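PDB 4CXP: endonuclease 2, which cleaves RNA and single-stranded DNA, and double-stranded DNA less readily, with the help of three divalent metal ions, giving 5'-phosphorylated products. Local coordinates for residues A[49-54]-A[115-120]; A[31-34]-A[39-42]; A[84-89]-A[205-210]; A[6-11]-A[245-250]. All coordinates share one frame; numbering follows the deposited sequence. Where two conformers were deposited one is given.

Contact 1. Residues A[49-54]-A[115-120]; sequences FRYHWS and LLFVSH. With ZN (zinc ion), chain E; NAG (2-acetamido-2-deoxy-beta-D-glucopyranose), chain B; NAG (2-acetamido-2-deoxy-beta-D-glucopyranose), chain C; SO4 (sulfate ion), chain K.
Phe117, on helix 111-124, sets its ring against Tyr51, Trp53 and Ser54 of the loop 49-54. Its first torsion, with CG anti to the carbonyl carbon (chi1 -82°), sends the ring off the helix toward the loop. CE1 approaches CB of Ser54 at 4.4 Å, and CZ, at the tip, lies 4.1 Å from Trp53 CH2 and 4.2 Å from Tyr51 CD2. The Tyr51 contact is edge to edge; the Trp53 side chain crosses that of Phe117 at about a right angle.

Trp53 can be followed outward from CB, which lies beside C6 and O6 of the chain B NAG. CG sits under C5 of that sugar, CD1 is 3.4 Å from its O4, and CE2 and CZ2 run under C1. Farther out, CZ3 meets C4 of the chain C NAG, and CH2 stands 3.4 Å from O6 of the same sugar. The indole is thus sandwiched: sugar over one face, CB of Tyr51 and CB of Ser54 toward the border of the other. Ser54 N and OG both bond to Tyr51 O, tightening the turn, while Tyr51 OH bonds to Glu113.

From the same helix, His120 NE2 binds a zinc ion at 2.2 Å with Asp45, His58 and Asp124. This is CH-pi stacking of an indole on an N-linked glycan, joined through Phe117 to a zinc-binding helix of an S1/P1 nuclease.

Contact 2. Residues A[31-34]-A[39-42]; sequences ESAE and SLCL
A short 3-10 turn, residues 31-33, packs through Ala33 against Ser39 and Leu40 in the long loop between helix 19-28 and strand 60-62, so that the loop folds back on itself. Only four residues separate the two segments, and the CA atoms of Ala33 and Ser39 come within 5.9 Å. The turn is closed by the backbone bond from Glu34 N to Glu31 O.

One methyl group makes both contacts. CB of Ala33 points at the other segment and meets OG of Ser39 at 3.5 Å and CD1 of Leu40 at 3.9 Å. The hydroxyl lies beside the backbone of Ala33 as well, 3.6 Å from its CA. The first torsion of Ser39 (chi1 73°), with OG between the backbone N and the carbonyl carbon, lays the hydroxyl against this methyl. Leu40 reaches the methyl with a single branch, while its side chain also touches Leu116 of helix 111-124. Just beyond, Cys41 forms a disulfide with Cys10 of helix 3-15, and its carbonyl oxygen accepts a bond from ND1 of the zinc ligand His120.

Across the two segments the contact is therefore one of van der Waals packing, and the serine hydroxyl finds its hydrogen-bond partner in Asp36 O, within the connecting loop. Firmer hold comes from the chain that follows, where a covalent link and a hydrogen bond tie residue 41 to two metal-bearing helices.

Contact 3. Residues A[84-89]-A[205-210]; sequences CVAGAI and CPDIYA
Apolar packing centres on Pro206, whose ring faces Ala86 and Ile89 where the first turn of helix 206-221 meets helix 85-96. Proline CB lies 4.0 Å from Ala86 CB and 4.1 Å from Ile89 CD1, and CG rests 3.7 Å from the backbone O of Ala86. Ile89 has CG1 anti to its carbonyl carbon (chi1 -71°), which places both branches near the proline: CG2 approaches ring atoms CB and CG as the two side chains run alongside in opposing senses. The local axes run nearly antiparallel, at 154° and 9.6 Å apart, with the small Ala86 at the closest point of the backbones.

The one charged side chain at the contact is Asp207, whose OD1 only packs against the Ala86 methyl, at 3.5 Å from its CB. The carboxylate serves hydroxyls elsewhere: OD1 bonds to Tyr68 OH and OD2 to Tyr90 OH.

Covalent links flank both helix starts. Cys84, the N-cap residue of helix 85-96, is joined to Cys74, and Cys205, just before Pro206, to Cys199. Next to the interface, Ile125 touches Ile89 and Pro206, and Phe121 of helix 111-124 backs Ile89.

The chemistry is that of a hydrophobic helix pair, each partner's start tied by its own disulfide to nearby chain. Two tyrosine hydroxyls meet the carboxylate, which would be expected to ease the cost of placing it at this mostly buried seam.

Contact 4. Residues A[6-11]-A[245-250]; sequences HEIICK and QRLAQG. With ZN (zinc ion), chain G.
Ile9 and Leu247 meet at the heart of the crossing between helix 3-15 and helix 233-262, their side chains at about a right angle. CD1 of Ile9 lies 3.9 Å from CD2 of Leu247, and CG1 of Ile9 rests 3.6 Å from the carbonyl oxygen of Leu247. With CG1 anti to the carbonyl carbon (chi1 -73°), the other branch, CG2, is directed onto the backbone of Gly250, 3.7 Å from its C atom. Gly250 presents bare backbone here, and the isoleucine lies snugly against it. One residue earlier, CD1 of Ile8 comes to 4.1 Å from Leu247 CD1.

The next shell fixes the far side of helix 233-262. OE1 of Gln249 receives NE2 of Gln245 at 3.0 Å, almost straight at 170°, and NH1 of Arg246 at 2.9 Å, more bent; the donors come from opposite faces of the amide plane. Arg246 also forms a salt bridge with Glu212 and bonds to carbonyl oxygens of His126 and Tyr209, so its guanidinium group gathers several parts of the chain.

On helix 3-15, His6 points away from the crossing and binds a zinc ion through NE2 at 2.0 Å, joined there by Trp1 and Asp124. Its ring stacks with that of His120, while Ile9 touches Trp1.

The short axes pass 8.4 Å apart at 43°, running in broadly the same direction. Around the crossing, helix 176-187 packs on Ile8, and helix 190-197 touches Ala248 and Gln249.

Overall arrangement
Contacts 3 and 4 are buried helix pairs, one nearly antiparallel and the other crossing in broadly the same direction; contacts 1 and 2 are partly buried and each involves the long loop between helix 19-28 and strand 60-62. Their chemistry follows their place: contact 4 is aliphatic, contact 3 adds a proline and a carboxylate, contact 1 is aromatic and meets glycan, and contact 2 depends on one methyl. Contact 4 encloses the others in sequence and touches each of them, by a different kind of link: stacked metal-binding rings to contact 1, a covalent bond to contact 2 and a hydrogen bond to contact 3.

Contact 1. Residues A[49-54]-A[115-120]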
loop_
_atom_site.group_PDB
_atom_site.type_symbol
_atom_site.label_atom_id
_atom_site.label_comp_id
_atom_site.label_asym_id
_atom_site.label_seq_id
_atom_site.Cartn_x
_atom_site.Cartn_y
_atom_site.Cartn_z
ATOM N N PHE A 49 -3.748 -1.942 17.991
ATOM C CA PHE A 49 -3.624 -2.207 19.432
ATOM C C PHE A 49 -4.700 -3.121 19.967
ATOM O O PHE A 49 -4.415 -3.956 20.803
ATOM C CB PHE A 49 -3.537 -0.890 20.203
ATOM C CG PHE A 49 -2.251 -0.185 19.943
ATOM C CD1 PHE A 49 -1.105 -0.575 20.606
ATOM C CD2 PHE A 49 -2.162 0.780 18.969
ATOM C CE1 PHE A 49 0.100 0.036 20.354
ATOM C CE2 PHE A 49 -0.949 1.399 18.692
ATOM C CZ PHE A 49 0.180 1.020 19.383
ATOM N N ARG A 50 -5.916 -2.990 19.482
ATOM C CA ARG A 50 -6.967 -3.936 19.875
ATOM C C ARG A 50 -6.613 -5.353 19.429
ATOM O O ARG A 50 -6.866 -6.311 20.152
ATOM C CB ARG A 50 -8.290 -3.521 19.295
ATOM C CG ARG A 50 -8.929 -2.385 20.075
ATOM C CD ARG A 50 -10.245 -1.974 19.469
ATOM N NE ARG A 50 -10.089 -1.258 18.215
ATOM C CZ ARG A 50 -11.103 -0.899 17.437
ATOM N NH1 ARG A 50 -12.350 -1.203 17.761
ATOM N NH2 ARG A 50 -10.875 -0.231 16.320
ATOM N N TYR A 51 -6.022 -5.477 18.238
ATOM C CA TYR A 51 -5.508 -6.747 17.699
ATOM C C TYR A 51 -4.004 -6.598 17.608
ATOM O O TYR A 51 -3.441 -6.340 16.543
ATOM C CB TYR A 51 -6.079 -7.043 16.311
ATOM C CG TYR A 51 -7.567 -7.290 16.198
ATOM C CD1 TYR A 51 -8.353 -7.692 17.268
ATOM C CD2 TYR A 51 -8.183 -7.162 14.961
ATOM C CE1 TYR A 51 -9.710 -7.947 17.093
ATOM C CE2 TYR A 51 -9.534 -7.406 14.780
ATOM C CZ TYR A 51 -10.297 -7.799 15.844
ATOM O OH TYR A 51 -11.643 -8.058 15.665
ATOM N N HIS A 52 -3.325 -6.696 18.730
ATOM C CA HIS A 52 -1.926 -6.300 18.751
ATOM C C HIS A 52 -1.050 -7.240 17.892
ATOM O O HIS A 52 -0.043 -6.814 17.319
ATOM C CB HIS A 52 -1.483 -6.151 20.198
ATOM C CG HIS A 52 -0.309 -5.249 20.409
ATOM N ND1 HIS A 52 0.045 -4.184 19.594
ATOM C CD2 HIS A 52 0.602 -5.273 21.410
ATOM C CE1 HIS A 52 1.131 -3.614 20.086
ATOM N NE2 HIS A 52 1.484 -4.250 21.188
ATOM N N TRP A 53 -1.494 -8.478 17.718
ATOM C CA TRP A 53 -0.899 -9.433 16.812
ATOM C C TRP A 53 -0.859 -8.952 15.365
ATOM O O TRP A 53 -0.135 -9.507 14.542
ATOM C CB TRP A 53 -1.686 -10.762 16.872
ATOM C CG TRP A 53 -3.165 -10.623 16.694
ATOM C CD1 TRP A 53 -4.091 -10.607 17.681
ATOM C CD2 TRP A 53 -3.899 -10.534 15.456
ATOM N NE1 TRP A 53 -5.347 -10.487 17.159
ATOM C CE2 TRP A 53 -5.265 -10.454 15.791
ATOM C CE3 TRP A 53 -3.537 -10.514 14.106
ATOM C CZ2 TRP A 53 -6.270 -10.344 14.829
ATOM C CZ3 TRP A 53 -4.534 -10.406 13.155
ATOM C CH2 TRP A 53 -5.884 -10.318 13.517
ATOM N N SER A 54 -1.678 -7.954 15.037
ATOM C CA SER A 54 -1.763 -7.459 13.670
ATOM C C SER A 54 -0.750 -6.377 13.345
ATOM O O SER A 54 -0.549 -6.065 12.178
ATOM C CB SER A 54 -3.165 -6.938 13.361
ATOM O OG SER A 54 -3.421 -5.673 13.953
ATOM N N LEU A 115 -11.556 -8.900 4.097
ATOM C CA LEU A 115 -11.610 -7.929 3.001
ATOM C C LEU A 115 -10.890 -6.641 3.385
ATOM O O LEU A 115 -10.123 -6.086 2.591
ATOM C CB LEU A 115 -13.072 -7.650 2.626
ATOM C CG LEU A 115 -13.255 -6.559 1.575
ATOM C CD1 LEU A 115 -12.578 -6.903 0.238
ATOM C CD2 LEU A 115 -14.738 -6.274 1.394
ATOM N N LEU A 116 -11.156 -6.141 4.584
ATOM C CA LEU A 116 -10.567 -4.885 5.012
ATOM C C LEU A 116 -9.065 -5.008 5.223
ATOM O O LEU A 116 -8.313 -4.077 4.919
ATOM C CB LEU A 116 -11.276 -4.362 6.266
ATOM C CG LEU A 116 -12.775 -4.085 6.102
ATOM C CD1 LEU A 116 -13.328 -3.522 7.390
ATOM C CD2 LEU A 116 -13.069 -3.144 4.931
ATOM N N PHE A 117 -8.624 -6.147 5.733
ATOM C CA PHE A 117 -7.200 -6.397 5.878
ATOM C C PHE A 117 -6.519 -6.519 4.512
ATOM O O PHE A 117 -5.496 -5.897 4.284
ATOM C CB PHE A 117 -6.944 -7.676 6.689
ATOM C CG PHE A 117 -7.017 -7.518 8.189
ATOM C CD1 PHE A 117 -6.278 -6.546 8.850
ATOM C CD2 PHE A 117 -7.776 -8.405 8.954
ATOM C CE1 PHE A 117 -6.286 -6.458 10.228
ATOM C CE2 PHE A 117 -7.789 -8.318 10.333
ATOM C CZ PHE A 117 -7.047 -7.351 10.973
ATOM N N VAL A 118 -7.067 -7.310 3.593
ATOM C CA VAL A 118 -6.366 -7.463 2.353
ATOM C C VAL A 118 -6.330 -6.125 1.581
ATOM O O VAL A 118 -5.329 -5.826 0.927
ATOM C CB VAL A 118 -6.914 -8.668 1.581
ATOM C CG1 VAL A 118 -8.154 -8.300 0.801
ATOM C CG2 VAL A 118 -5.840 -9.242 0.696
ATOM N N SER A 119 -7.383 -5.322 1.683
ATOM C CA SER A 119 -7.425 -4.048 0.998
ATOM C C SER A 119 -6.349 -3.112 1.538
ATOM O O SER A 119 -5.620 -2.478 0.782
ATOM C CB SER A 119 -8.817 -3.438 1.127
ATOM O OG SER A 119 -9.772 -4.258 0.454
ATOM N N HIS A 120 -6.249 -3.019 2.849
ATOM C CA HIS A 120 -5.242 -2.174 3.468
ATOM C C HIS A 120 -3.830 -2.701 3.199
ATOM O O HIS A 120 -2.936 -1.931 2.853
ATOM C CB HIS A 120 -5.481 -2.108 4.984
ATOM C CG HIS A 120 -4.560 -1.177 5.687
ATOM N ND1 HIS A 120 -4.850 0.152 5.872
ATOM C CD2 HIS A 120 -3.356 -1.382 6.269
ATOM C CE1 HIS A 120 -3.853 0.727 6.524
ATOM N NE2 HIS A 120 -2.937 -0.184 6.790
HETATM ZN ZN ZN E . -1.002 0.128 7.766
HETATM C C1 NAG B . -5.390 -14.262 14.739
HETATM C C2 NAG B . -6.448 -14.741 15.744
HETATM C C3 NAG B . -6.142 -14.197 17.127
HETATM C C4 NAG B . -4.715 -14.536 17.520
HETATM C C5 NAG B . -3.740 -14.137 16.412
HETATM C C6 NAG B . -2.317 -14.581 16.703
HETATM C C7 NAG B . -8.632 -15.221 14.762
HETATM C C8 NAG B . -10.023 -14.733 14.482
HETATM N N2 NAG B . -7.810 -14.370 15.370
HETATM O O3 NAG B . -7.061 -14.721 18.065
HETATM O O4 NAG B . -4.438 -13.806 18.709
HETATM O O5 NAG B . -4.125 -14.715 15.184
HETATM O O6 NAG B . -1.483 -14.292 15.603
HETATM O O7 NAG B . -8.297 -16.354 14.422
HETATM C C1 NAG C . -4.539 -14.667 9.596
HETATM C C2 NAG C . -3.451 -14.108 10.561
HETATM C C3 NAG C . -3.761 -14.572 11.978
HETATM C C4 NAG C . -5.195 -14.186 12.341
HETATM C C5 NAG C . -6.181 -14.580 11.240
HETATM C C6 NAG C . -7.554 -13.970 11.450
HETATM C C7 NAG C . -1.329 -13.789 9.352
HETATM C C8 NAG C . 0.046 -14.297 9.078
HETATM N N2 NAG C . -2.084 -14.484 10.211
HETATM O O3 NAG C . -2.795 -14.030 12.889
HETATM O O4 NAG C . -5.669 -14.850 13.497
HETATM O O5 NAG C . -5.772 -14.164 9.952
HETATM O O6 NAG C . -7.425 -12.565 11.554
HETATM O O7 NAG C . -1.756 -12.771 8.791
HETATM S S SO4 K . -14.326 -0.772 14.661
HETATM O O1 SO4 K . -13.021 -0.129 14.472
HETATM O O2 SO4 K . -14.549 -0.960 16.112
HETATM O O3 SO4 K . -14.372 -2.079 13.985
HETATM O O4 SO4 K . -15.389 0.096 14.112
#

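Contact 2. Residues A[31-34]-A[39-42]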
loop_
_atom_site.group_PDB
_atom_site.type_symbol
_atom_site.label_atom_id
_atom_site.label_comp_id
_atom_site.label_asym_id
_atom_site.label_seq_id
_atom_site.Cartn_x
_atom_site.Cartn_y
_atom_site.Cartn_z
ATOM N N GLU A 31 -23.118 -1.866 6.476
ATOM C CA GLU A 31 -24.065 -0.855 6.000
ATOM C C GLU A 31 -23.494 0.549 6.139
ATOM O O GLU A 31 -23.684 1.382 5.253
ATOM C CB GLU A 31 -25.392 -0.952 6.765
ATOM N N SER A 32 -22.759 0.790 7.226
ATOM C CA SER A 32 -22.207 2.114 7.523
ATOM C C SER A 32 -21.239 2.625 6.449
ATOM O O SER A 32 -21.026 3.833 6.334
ATOM C CB SER A 32 -21.500 2.097 8.888
ATOM O OG SER A 32 -20.482 1.119 8.920
ATOM N N ALA A 33 -20.649 1.715 5.679
ATOM C CA ALA A 33 -19.745 2.096 4.597
ATOM C C ALA A 33 -20.446 2.679 3.377
ATOM O O ALA A 33 -19.778 3.228 2.496
ATOM C CB ALA A 33 -18.919 0.901 4.167
ATOM N N GLU A 34 -21.760 2.509 3.288
ATOM C CA GLU A 34 -22.537 3.046 2.178
ATOM C C GLU A 34 -21.984 2.568 0.833
ATOM O O GLU A 34 -21.968 3.306 -0.145
ATOM C CB GLU A 34 -22.632 4.579 2.278
ATOM C CG GLU A 34 -23.290 5.034 3.585
ATOM C CD GLU A 34 -23.564 6.529 3.700
ATOM O OE1 GLU A 34 -23.629 7.225 2.673
ATOM O OE2 GLU A 34 -23.733 7.004 4.844
ATOM N N SER A 39 -14.037 3.925 2.258
ATOM C CA SER A 39 -14.405 4.480 3.555
ATOM C C SER A 39 -13.836 3.673 4.718
ATOM O O SER A 39 -13.801 4.167 5.822
ATOM C CB SER A 39 -15.902 4.594 3.691
ATOM O OG SER A 39 -16.488 3.337 3.860
ATOM N N LEU A 40 -13.364 2.452 4.459
ATOM C CA LEU A 40 -12.832 1.569 5.497
ATOM C C LEU A 40 -11.406 1.083 5.210
ATOM O O LEU A 40 -10.912 0.172 5.846
ATOM C CB LEU A 40 -13.746 0.372 5.677
ATOM C CG LEU A 40 -15.026 0.688 6.439
ATOM C CD1 LEU A 40 -15.983 -0.484 6.327
ATOM C CD2 LEU A 40 -14.741 0.993 7.911
ATOM N N CYS A 41 -10.734 1.733 4.279
ATOM C CA CYS A 41 -9.395 1.214 3.939
ATOM C C CYS A 41 -8.301 1.632 4.923
ATOM O O CYS A 41 -7.172 1.199 4.749
ATOM C CB CYS A 41 -9.010 1.469 2.467
ATOM S SG CYS A 41 -9.850 0.271 1.398
ATOM N N LEU A 42 -8.652 2.352 5.988
ATOM C CA LEU A 42 -7.765 2.591 7.139
ATOM C C LEU A 42 -8.179 1.802 8.387
ATOM O O LEU A 42 -7.505 1.882 9.414
ATOM C CB LEU A 42 -7.650 4.090 7.473
ATOM C CG LEU A 42 -6.254 4.638 7.773
ATOM C CD1 LEU A 42 -5.274 4.480 6.643
ATOM C CD2 LEU A 42 -6.376 6.102 8.159
#

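Contact 3. Residues A[84-89]-A[205-210]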
loop_
_atom_site.group_PDB
_atom_site.type_symbol
_atom_site.label_atom_id
_atom_site.label_comp_id
_atom_site.label_asym_id
_atom_site.label_seq_id
_atom_site.Cartn_x
_atom_site.Cartn_y
_atom_site.Cartn_z
ATOM N N CYS A 84 4.319 -10.838 8.467
ATOM C CA CYS A 84 4.691 -9.620 7.772
ATOM C C CYS A 84 3.584 -9.333 6.755
ATOM O O CYS A 84 2.682 -10.148 6.571
ATOM C CB CYS A 84 6.053 -9.761 7.085
ATOM S SG CYS A 84 6.037 -10.579 5.464
ATOM N N VAL A 85 3.649 -8.198 6.072
ATOM C CA VAL A 85 2.563 -7.833 5.170
ATOM C C VAL A 85 2.373 -8.832 4.023
ATOM O O VAL A 85 1.245 -9.041 3.590
ATOM C CB VAL A 85 2.718 -6.365 4.695
ATOM C CG1 VAL A 85 3.917 -6.139 3.793
ATOM C CG2 VAL A 85 1.447 -5.858 4.066
ATOM N N ALA A 86 3.452 -9.417 3.498
ATOM C CA ALA A 86 3.294 -10.450 2.469
ATOM C C ALA A 86 2.535 -11.667 3.010
ATOM O O ALA A 86 1.622 -12.182 2.371
ATOM C CB ALA A 86 4.641 -10.876 1.883
ATOM N N GLY A 87 2.943 -12.154 4.176
ATOM C CA GLY A 87 2.267 -13.270 4.807
ATOM C C GLY A 87 0.811 -12.971 5.122
ATOM O O GLY A 87 -0.051 -13.837 4.982
ATOM N N ALA A 88 0.523 -11.738 5.517
ATOM C CA ALA A 88 -0.851 -11.329 5.783
ATOM C C ALA A 88 -1.679 -11.354 4.501
ATOM O O ALA A 88 -2.824 -11.796 4.503
ATOM C CB ALA A 88 -0.888 -9.960 6.415
ATOM N N ILE A 89 -1.107 -10.878 3.398
ATOM C CA ILE A 89 -1.845 -10.917 2.141
ATOM C C ILE A 89 -2.165 -12.366 1.755
ATOM O O ILE A 89 -3.282 -12.659 1.374
ATOM C CB ILE A 89 -1.101 -10.153 1.043
ATOM C CG1 ILE A 89 -1.175 -8.645 1.331
ATOM C CG2 ILE A 89 -1.656 -10.463 -0.338
ATOM C CD1 ILE A 89 -0.214 -7.805 0.514
ATOM N N CYS A 205 0.237 -12.376 -5.413
ATOM C CA CYS A 205 1.675 -12.347 -5.669
ATOM C C CYS A 205 2.429 -11.280 -4.847
ATOM O O CYS A 205 3.182 -10.484 -5.419
ATOM C CB CYS A 205 1.902 -12.065 -7.166
ATOM S SG CYS A 205 1.725 -13.511 -8.240
ATOM N N PRO A 206 2.227 -11.218 -3.530
ATOM C CA PRO A 206 2.808 -10.126 -2.771
ATOM C C PRO A 206 4.321 -10.035 -2.829
ATOM O O PRO A 206 4.863 -8.936 -2.655
ATOM C CB PRO A 206 2.349 -10.420 -1.342
ATOM C CG PRO A 206 2.130 -11.903 -1.320
ATOM C CD PRO A 206 1.517 -12.174 -2.661
ATOM N N ASP A 207 5.026 -11.147 -3.003
ATOM C CA ASP A 207 6.476 -11.087 -2.981
ATOM C C ASP A 207 7.023 -10.268 -4.152
ATOM O O ASP A 207 8.079 -9.632 -4.042
ATOM C CB ASP A 207 7.069 -12.493 -2.928
ATOM C CG ASP A 207 6.681 -13.242 -1.647
ATOM O OD1 ASP A 207 6.499 -12.597 -0.597
ATOM O OD2 ASP A 207 6.509 -14.479 -1.689
ATOM N N ILE A 208 6.312 -10.274 -5.275
ATOM C CA ILE A 208 6.671 -9.453 -6.426
ATOM C C ILE A 208 6.662 -7.974 -6.021
ATOM O O ILE A 208 7.557 -7.191 -6.349
ATOM C CB ILE A 208 5.659 -9.701 -7.591
ATOM C CG1 ILE A 208 5.705 -11.166 -8.054
ATOM C CG2 ILE A 208 5.906 -8.742 -8.750
ATOM C CD1 ILE A 208 7.057 -11.640 -8.531
ATOM N N TYR A 209 5.604 -7.591 -5.322
ATOM C CA TYR A 209 5.361 -6.211 -4.980
ATOM C C TYR A 209 6.349 -5.723 -3.935
ATOM O O TYR A 209 6.851 -4.598 -3.996
ATOM C CB TYR A 209 3.919 -6.001 -4.505
ATOM C CG TYR A 209 2.866 -6.741 -5.317
ATOM C CD1 TYR A 209 3.058 -7.055 -6.657
ATOM C CD2 TYR A 209 1.683 -7.129 -4.736
ATOM C CE1 TYR A 209 2.128 -7.767 -7.384
ATOM C CE2 TYR A 209 0.721 -7.832 -5.464
ATOM C CZ TYR A 209 0.959 -8.135 -6.789
ATOM O OH TYR A 209 0.016 -8.828 -7.527
ATOM N N ALA A 210 6.655 -6.590 -2.976
ATOM C CA ALA A 210 7.634 -6.271 -1.963
ATOM C C ALA A 210 9.028 -6.102 -2.533
ATOM O O ALA A 210 9.766 -5.212 -2.145
ATOM C CB ALA A 210 7.623 -7.326 -0.862
#

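Contact 4. Residues A[6-11]-A[245-250]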
loop_
_atom_site.group_PDB
_atom_site.type_symbol
_atom_site.label_atom_id
_atom_site.label_comp_id
_atom_site.label_asym_id
_atom_site.label_seq_id
_atom_site.Cartn_x
_atom_site.Cartn_y
_atom_site.Cartn_z
ATOM N N HIS A 6 -4.329 5.213 1.063
ATOM C CA HIS A 6 -5.260 4.084 1.064
ATOM C C HIS A 6 -6.558 4.400 0.345
ATOM O O HIS A 6 -7.118 3.550 -0.338
ATOM C CB HIS A 6 -5.545 3.588 2.482
ATOM C CG HIS A 6 -4.373 2.897 3.081
ATOM N ND1 HIS A 6 -3.982 1.636 2.688
ATOM C CD2 HIS A 6 -3.450 3.317 3.969
ATOM C CE1 HIS A 6 -2.864 1.321 3.326
ATOM N NE2 HIS A 6 -2.518 2.319 4.116
ATOM N N GLU A 7 -7.069 5.617 0.524
ATOM C CA GLU A 7 -8.299 5.992 -0.164
ATOM C C GLU A 7 -8.113 5.928 -1.675
ATOM O O GLU A 7 -8.975 5.421 -2.382
ATOM C CB GLU A 7 -8.770 7.388 0.239
ATOM C CG GLU A 7 -9.443 7.457 1.586
ATOM C CD GLU A 7 -9.887 8.865 1.926
ATOM O OE1 GLU A 7 -9.355 9.838 1.341
ATOM O OE2 GLU A 7 -10.754 9.007 2.793
ATOM N N ILE A 8 -7.002 6.460 -2.168
ATOM C CA ILE A 8 -6.718 6.437 -3.580
ATOM C C ILE A 8 -6.664 5.008 -4.105
ATOM O O ILE A 8 -7.267 4.679 -5.129
ATOM C CB ILE A 8 -5.409 7.210 -3.890
ATOM C CG1 ILE A 8 -5.595 8.721 -3.651
ATOM C CG2 ILE A 8 -4.910 6.919 -5.293
ATOM C CD1 ILE A 8 -4.310 9.503 -3.549
ATOM N N ILE A 9 -5.906 4.156 -3.416
ATOM C CA ILE A 9 -5.760 2.776 -3.836
ATOM C C ILE A 9 -7.112 2.079 -3.889
ATOM O O ILE A 9 -7.430 1.389 -4.853
ATOM C CB ILE A 9 -4.751 2.061 -2.911
ATOM C CG1 ILE A 9 -3.338 2.572 -3.239
ATOM C CG2 ILE A 9 -4.838 0.548 -3.031
ATOM C CD1 ILE A 9 -2.278 2.123 -2.273
ATOM N N CYS A 10 -7.898 2.236 -2.834
ATOM C CA CYS A 10 -9.178 1.559 -2.776
ATOM C C CYS A 10 -10.201 2.131 -3.759
ATOM O O CYS A 10 -11.032 1.385 -4.264
ATOM C CB CYS A 10 -9.706 1.539 -1.346
ATOM S SG CYS A 10 -8.852 0.285 -0.364
ATOM N N LYS A 11 -10.153 3.433 -4.046
ATOM C CA LYS A 11 -11.039 4.030 -5.052
ATOM C C LYS A 11 -10.715 3.486 -6.439
ATOM O O LYS A 11 -11.604 3.107 -7.196
ATOM C CB LYS A 11 -10.941 5.553 -5.032
ATOM C CG LYS A 11 -11.671 6.194 -3.867
ATOM C CD LYS A 11 -11.341 7.671 -3.748
ATOM C CE LYS A 11 -12.173 8.357 -2.684
ATOM N NZ LYS A 11 -13.524 8.693 -3.194
ATOM N N GLN A 245 3.139 5.898 -9.272
ATOM C CA GLN A 245 3.299 4.527 -9.752
ATOM C C GLN A 245 2.823 3.525 -8.702
ATOM O O GLN A 245 2.096 2.587 -9.020
ATOM C CB GLN A 245 4.760 4.274 -10.090
ATOM C CG GLN A 245 5.062 2.881 -10.643
ATOM C CD GLN A 245 6.481 2.486 -10.353
ATOM O OE1 GLN A 245 7.418 3.086 -10.868
ATOM N NE2 GLN A 245 6.648 1.500 -9.484
ATOM N N ARG A 246 3.271 3.696 -7.466
ATOM C CA ARG A 246 2.938 2.740 -6.427
ATOM C C ARG A 246 1.479 2.762 -6.039
ATOM O O ARG A 246 0.898 1.716 -5.756
ATOM C CB ARG A 246 3.823 2.957 -5.197
ATOM C CG ARG A 246 5.316 2.754 -5.418
ATOM C CD ARG A 246 5.688 1.395 -5.991
ATOM N NE ARG A 246 5.597 0.357 -4.974
ATOM C CZ ARG A 246 5.811 -0.936 -5.217
ATOM N NH1 ARG A 246 5.853 -1.383 -6.463
ATOM N NH2 ARG A 246 5.989 -1.756 -4.198
ATOM N N LEU A 247 0.851 3.943 -6.045
ATOM C CA LEU A 247 -0.574 4.037 -5.798
ATOM C C LEU A 247 -1.375 3.357 -6.909
ATOM O O LEU A 247 -2.328 2.625 -6.654
ATOM C CB LEU A 247 -1.002 5.491 -5.633
ATOM C CG LEU A 247 -0.424 6.242 -4.436
ATOM C CD1 LEU A 247 -0.793 7.719 -4.514
ATOM C CD2 LEU A 247 -0.853 5.650 -3.109
ATOM N N ALA A 248 -0.985 3.607 -8.154
ATOM C CA ALA A 248 -1.658 2.992 -9.294
ATOM C C ALA A 248 -1.474 1.472 -9.269
ATOM O O ALA A 248 -2.425 0.730 -9.477
ATOM C CB ALA A 248 -1.142 3.583 -10.574
ATOM N N GLN A 249 -0.250 1.008 -9.022
ATOM C CA GLN A 249 0.006 -0.415 -8.911
ATOM C C GLN A 249 -0.850 -1.025 -7.805
ATOM O O GLN A 249 -1.442 -2.092 -7.983
ATOM C CB GLN A 249 1.479 -0.675 -8.627
ATOM C CG GLN A 249 2.369 -0.573 -9.839
ATOM C CD GLN A 249 3.837 -0.723 -9.504
ATOM O OE1 GLN A 249 4.327 -0.120 -8.557
ATOM N NE2 GLN A 249 4.549 -1.514 -10.275
ATOM N N GLY A 250 -0.893 -0.374 -6.651
ATOM C CA GLY A 250 -1.679 -0.900 -5.556
ATOM C C GLY A 250 -3.150 -1.052 -5.917
ATOM O O GLY A 250 -3.764 -2.062 -5.598
HETATM ZN ZN ZN G . -0.787 2.496 5.133
#